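Local coordinates for cellulose binding domain-containing protein (Clostridium clariflavum, PDB 4B96) that probably binds cellulose, serving as the calcium-containing family 3b carbohydrate-binding module of a biomass-sensing protein, at residues N11-L16 with A20-F25; I35-V40 with Y58-G63. All coordinates share one frame; numbering follows the deposited sequence.

Contact 1 (N11-L16 with A20-F25); sequences NEQQSL and AIRWDF
Glu12 and Arg22 meet as stacked flat groups. The carboxylate lies over one face of the guanidinium with the planes 13° apart, and Glu12 OE1 is 3.2 Å from Arg22 CZ, above the centre of the group. No N-H points at this oxygen, so the salt bridge is one of charge alone. Glutamate can do this because its chain bends at chi2 (83°), carrying the carboxylate over the arginine. Arg22 turns its donors to Asp24 in a second salt bridge: NE reaches Asp24 OD1 at 3.2 Å on the syn side, tilted 26° from the carboxylate plane, and NH2 gives Asp24 OD2 a weak bond. Arginine supplies a face for one acid and nitrogens for the other. A water accepts from Arg22 NH1 at 3.1 Å; its link to Gln13 NE2 is doubtful. The two acids come close, with 2.6 Å between Glu12 OE2 and Asp24 OD2.

Backbone polar groups are served by Asn11. In one of its two conformers, so with some doubt, Asn11 OD1 accepts from Gln13 N at 3.2 Å, making an Asx turn, and weakly from Arg22 N at 3.5 Å. A short polar side chain suits the loop after strand 5-9.

Aliphatic carbons also touch: Gln13 CG lies 3.8 Å from Arg22 CG, and against Ala20 O.

Asp24 OD1 also accepts from Gly105 N, tying the cluster to strand 100-109. The closeness of the acids would tend to raise their proton affinity, so one may be protonated, while the nearby charge of Arg22 works against this and should offset part of their repulsion.

Contact 2 (I35-V40 with Y58-G63); sequences IDLRNV and YFYSLG
Asp36 OD1 is gripped by two N-H groups of Arg38, directly beside Leu37, the residue that reaches across to Tyr60 and Leu62. Arg38 NE points at Asp36 OD1, which lies in the guanidinium plane and is met on its syn lone pair, 3.1 Å away and nearly straight (174°). Arg38 N comes to the same oxygen at 3.0 Å from above the carboxylate plane, which makes an Asx turn. Arg38 NH2 completes a side-on salt bridge, meeting Asp36 OD2 at 2.8 Å on the syn side but tilted from the carboxylate plane. Aspartate suits this place because its short chain can accept from both backbone and side chain two residues on, at the start of the 3-10 segment 37-38.

Between the two segments the meeting is apolar and small. A single methyl does the touching: Leu37 CD1 lies 3.4 Å from Tyr60 OH, near the ring plane and at its edge. The same methyl packs 4.0 Å from Leu62 CD1, the side chains crossing at about a right angle. Tyr60 extends its ring toward Leu37 because CG stands opposite the backbone N (chi1 176°). Its buried hydroxyl is satisfied by the carbonyl of Lys92, so a tyrosine can end among hydrocarbons here. A type I turn from Tyr60 to Gly63 brings Leu62 N over one ring face.

Leu37 also rests on Ile27 of strand 20-29 and Ile95 of strand 94-95. Tyr60 packs between the two sheets of the beta sandwich, touching Val103 of strand 100-109 in one and Phe90 of strand 83-90 in the other.

Contacts 1 and 2 follow one another along the chain, with centres 20 Å apart in the same beta-sandwich module. Strand 20-29 leads from the first into strand 35-36 of the second. In the five-stranded sheet, strands 20-29 and 53-60 flank strand 100-109, and across it the two contacts meet directly: Arg22 NE packs 3.8 Å from Tyr58 CE2. Their relation to the metal differs. The side chain of Asn11 in contact 1 is about 11 Å from the calcium ion and about 7 Å from that of its ligand Asp120, whereas contact 2 lies away from the metal site. Both contacts thus reach one sheet, but contact 1 alone comes near the calcium.

Contact 1 (N11-L16 with A20-F25)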
# COMPACT_ATOMS: atom_id res chain seq x y z
N ASN A 11 -1.81 -18.58 0.33
CA ASN A 11 -3.09 -19.24 0.68
C ASN A 11 -3.16 -20.66 0.12
O ASN A 11 -3.35 -20.87 -1.10
CB ASN A 11 -4.28 -18.42 0.16
CG ASN A 11 -5.60 -18.72 0.91
OD1 ASN A 11 -5.84 -19.87 1.34
ND2 ASN A 11 -6.47 -17.67 1.07
N GLU A 12 -3.05 -21.65 1.01
CA GLU A 12 -2.99 -23.05 0.64
C GLU A 12 -4.29 -23.54 0.04
O GLU A 12 -4.30 -24.56 -0.62
CB GLU A 12 -2.69 -23.90 1.90
CG GLU A 12 -1.28 -23.70 2.44
CD GLU A 12 -1.13 -22.46 3.35
OE1 GLU A 12 -2.12 -21.76 3.63
OE2 GLU A 12 -0.01 -22.19 3.81
N GLN A 13 -5.39 -22.83 0.31
CA GLN A 13 -6.71 -23.18 -0.23
C GLN A 13 -7.07 -22.27 -1.39
O GLN A 13 -7.66 -21.19 -1.18
CB GLN A 13 -7.82 -22.98 0.82
CG GLN A 13 -7.58 -23.63 2.19
CD GLN A 13 -7.89 -25.10 2.18
OE1 GLN A 13 -8.52 -25.60 1.25
NE2 GLN A 13 -7.45 -25.81 3.22
N GLN A 14 -6.77 -22.69 -2.61
CA GLN A 14 -7.03 -21.80 -3.73
C GLN A 14 -8.33 -22.12 -4.48
O GLN A 14 -8.63 -21.49 -5.47
CB GLN A 14 -5.82 -21.73 -4.66
CG GLN A 14 -4.72 -20.85 -4.04
CD GLN A 14 -3.59 -20.61 -4.98
OE1 GLN A 14 -3.73 -20.77 -6.20
NE2 GLN A 14 -2.43 -20.22 -4.42
N SER A 15 -9.07 -23.12 -4.02
CA SER A 15 -10.43 -23.39 -4.57
C SER A 15 -11.35 -22.24 -4.14
O SER A 15 -11.20 -21.71 -3.04
CB SER A 15 -11.00 -24.66 -3.96
OG SER A 15 -10.33 -25.78 -4.50
N LEU A 16 -12.28 -21.85 -5.01
CA LEU A 16 -13.20 -20.76 -4.68
C LEU A 16 -14.05 -21.15 -3.45
O LEU A 16 -14.29 -20.34 -2.58
CB LEU A 16 -14.11 -20.47 -5.89
CG LEU A 16 -13.40 -19.89 -7.12
CD1 LEU A 16 -14.44 -19.30 -8.04
CD2 LEU A 16 -12.38 -18.80 -6.64
N ALA A 20 -12.02 -23.68 4.87
CA ALA A 20 -11.09 -22.89 5.63
C ALA A 20 -10.54 -21.78 4.75
O ALA A 20 -10.30 -21.97 3.54
CB ALA A 20 -9.95 -23.77 6.20
N ILE A 21 -10.35 -20.60 5.34
CA ILE A 21 -9.63 -19.56 4.68
C ILE A 21 -8.24 -19.51 5.33
O ILE A 21 -8.14 -19.49 6.57
CB ILE A 21 -10.36 -18.20 4.85
CG1 ILE A 21 -11.59 -18.18 3.91
CG2 ILE A 21 -9.38 -17.01 4.49
CD1 ILE A 21 -12.50 -16.92 4.14
N ARG A 22 -7.16 -19.54 4.54
CA ARG A 22 -5.81 -19.48 5.14
C ARG A 22 -5.27 -18.08 5.05
O ARG A 22 -5.12 -17.53 3.95
CB ARG A 22 -4.87 -20.49 4.47
CG ARG A 22 -5.38 -21.91 4.72
CD ARG A 22 -5.09 -22.34 6.21
NE ARG A 22 -3.66 -22.33 6.55
CZ ARG A 22 -2.84 -23.34 6.31
NH1 ARG A 22 -3.32 -24.45 5.74
NH2 ARG A 22 -1.55 -23.24 6.60
N TRP A 23 -5.03 -17.47 6.20
CA TRP A 23 -4.52 -16.10 6.19
C TRP A 23 -2.99 -16.02 6.30
O TRP A 23 -2.43 -14.93 6.51
CB TRP A 23 -5.20 -15.31 7.29
CG TRP A 23 -5.30 -16.08 8.64
CD1 TRP A 23 -6.39 -16.80 9.14
CD2 TRP A 23 -4.26 -16.19 9.62
NE1 TRP A 23 -6.07 -17.30 10.40
CE2 TRP A 23 -4.76 -16.96 10.69
CE3 TRP A 23 -2.94 -15.70 9.69
CZ2 TRP A 23 -3.99 -17.26 11.82
CZ3 TRP A 23 -2.17 -15.98 10.81
CH2 TRP A 23 -2.70 -16.77 11.87
N ASP A 24 -2.30 -17.16 6.19
CA ASP A 24 -0.84 -17.23 6.49
C ASP A 24 -0.02 -16.06 5.94
O ASP A 24 -0.08 -15.75 4.70
CB ASP A 24 -0.20 -18.43 5.81
CG ASP A 24 -0.80 -19.76 6.28
OD1 ASP A 24 -1.89 -19.74 6.93
OD2 ASP A 24 -0.17 -20.78 5.98
N PHE A 25 0.80 -15.49 6.79
CA PHE A 25 1.65 -14.39 6.35
C PHE A 25 3.02 -14.44 6.98
O PHE A 25 3.25 -15.14 7.99
CB PHE A 25 0.99 -13.04 6.63
CG PHE A 25 0.68 -12.78 8.09
CD1 PHE A 25 1.64 -12.17 8.91
CD2 PHE A 25 -0.61 -13.03 8.61
CE1 PHE A 25 1.37 -11.89 10.26
CE2 PHE A 25 -0.91 -12.73 9.95
CZ PHE A 25 0.10 -12.20 10.79
O HOH W 1 -6.11 -25.73 5.38

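Contact 2 (I35-V40 with Y58-G63)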
# COMPACT_ATOMS: atom_id res chain seq x y z
N ILE A 35 11.27 -4.98 15.76
CA ILE A 35 9.86 -4.58 15.66
C ILE A 35 9.04 -5.23 16.77
O ILE A 35 9.00 -6.46 16.88
CB ILE A 35 9.27 -4.96 14.31
CG1 ILE A 35 9.88 -4.05 13.24
CG2 ILE A 35 7.70 -4.77 14.32
CD1 ILE A 35 9.53 -4.48 11.82
N ASP A 36 8.41 -4.39 17.59
CA ASP A 36 7.59 -4.90 18.69
C ASP A 36 6.20 -5.30 18.20
O ASP A 36 5.36 -4.43 17.91
CB ASP A 36 7.46 -3.80 19.74
CG ASP A 36 6.78 -4.30 21.02
OD1 ASP A 36 6.30 -5.46 21.05
OD2 ASP A 36 6.74 -3.50 21.98
N LEU A 37 5.94 -6.61 18.08
CA LEU A 37 4.65 -7.07 17.55
C LEU A 37 3.46 -6.75 18.48
O LEU A 37 2.30 -6.88 18.08
CB LEU A 37 4.71 -8.58 17.26
CG LEU A 37 5.59 -8.92 16.05
CD1 LEU A 37 5.55 -10.40 15.82
CD2 LEU A 37 5.03 -8.21 14.84
N ARG A 38 3.75 -6.35 19.70
CA ARG A 38 2.64 -5.91 20.57
C ARG A 38 1.93 -4.67 20.01
O ARG A 38 0.82 -4.36 20.39
CB ARG A 38 3.11 -5.64 21.99
CG ARG A 38 3.50 -6.92 22.71
CD ARG A 38 4.06 -6.59 24.10
NE ARG A 38 5.17 -5.65 23.95
CZ ARG A 38 5.72 -4.95 24.94
NH1 ARG A 38 5.24 -5.07 26.18
NH2 ARG A 38 6.74 -4.14 24.69
N ASN A 39 2.58 -3.97 19.09
CA ASN A 39 1.96 -2.79 18.48
C ASN A 39 1.50 -3.02 17.05
O ASN A 39 1.17 -2.05 16.36
CB ASN A 39 2.95 -1.64 18.50
CG ASN A 39 3.33 -1.23 19.89
OD1 ASN A 39 2.52 -1.27 20.81
ND2 ASN A 39 4.57 -0.82 20.05
N VAL A 40 1.46 -4.28 16.62
CA VAL A 40 1.20 -4.59 15.23
C VAL A 40 -0.11 -5.31 15.04
O VAL A 40 -0.41 -6.25 15.75
CB VAL A 40 2.35 -5.46 14.67
CG1 VAL A 40 2.01 -6.05 13.30
CG2 VAL A 40 3.64 -4.62 14.62
N TYR A 58 -1.63 -22.14 13.35
CA TYR A 58 -0.90 -23.40 13.17
C TYR A 58 0.62 -23.26 13.41
O TYR A 58 1.30 -24.25 13.62
CB TYR A 58 -1.09 -23.90 11.72
CG TYR A 58 -2.52 -24.21 11.39
CD1 TYR A 58 -3.36 -24.77 12.36
CD2 TYR A 58 -3.03 -24.00 10.09
CE1 TYR A 58 -4.70 -25.09 12.05
CE2 TYR A 58 -4.32 -24.34 9.75
CZ TYR A 58 -5.16 -24.86 10.73
OH TYR A 58 -6.47 -25.14 10.42
N PHE A 59 1.15 -22.06 13.24
CA PHE A 59 2.60 -21.88 13.34
C PHE A 59 2.86 -20.43 13.66
O PHE A 59 2.30 -19.54 13.00
CB PHE A 59 3.31 -22.28 12.02
CG PHE A 59 4.81 -22.27 12.13
CD1 PHE A 59 5.47 -23.27 12.83
CD2 PHE A 59 5.55 -21.24 11.58
CE1 PHE A 59 6.86 -23.25 12.98
CE2 PHE A 59 6.96 -21.21 11.72
CZ PHE A 59 7.61 -22.21 12.42
N TYR A 60 3.73 -20.18 14.64
CA TYR A 60 4.15 -18.80 14.95
C TYR A 60 5.66 -18.89 15.24
O TYR A 60 6.06 -19.47 16.23
CB TYR A 60 3.39 -18.25 16.19
CG TYR A 60 3.82 -16.86 16.65
CD1 TYR A 60 4.26 -15.90 15.71
CD2 TYR A 60 3.81 -16.52 18.02
CE1 TYR A 60 4.63 -14.63 16.09
CE2 TYR A 60 4.18 -15.23 18.42
CZ TYR A 60 4.60 -14.30 17.46
OH TYR A 60 4.98 -13.03 17.84
N SER A 61 6.50 -18.35 14.38
CA SER A 61 7.93 -18.58 14.56
C SER A 61 8.53 -17.87 15.78
O SER A 61 9.65 -18.15 16.15
CB SER A 61 8.69 -18.19 13.28
OG SER A 61 8.51 -16.79 13.02
N LEU A 62 7.79 -16.96 16.43
CA LEU A 62 8.37 -16.19 17.51
C LEU A 62 7.71 -16.42 18.87
O LEU A 62 7.98 -15.72 19.84
CB LEU A 62 8.29 -14.69 17.16
CG LEU A 62 9.04 -14.33 15.88
CD1 LEU A 62 8.71 -12.89 15.58
CD2 LEU A 62 10.54 -14.52 16.01
N GLY A 63 6.83 -17.39 18.96
CA GLY A 63 6.30 -17.64 20.28
C GLY A 63 5.29 -18.75 20.23
O GLY A 63 5.36 -19.64 19.37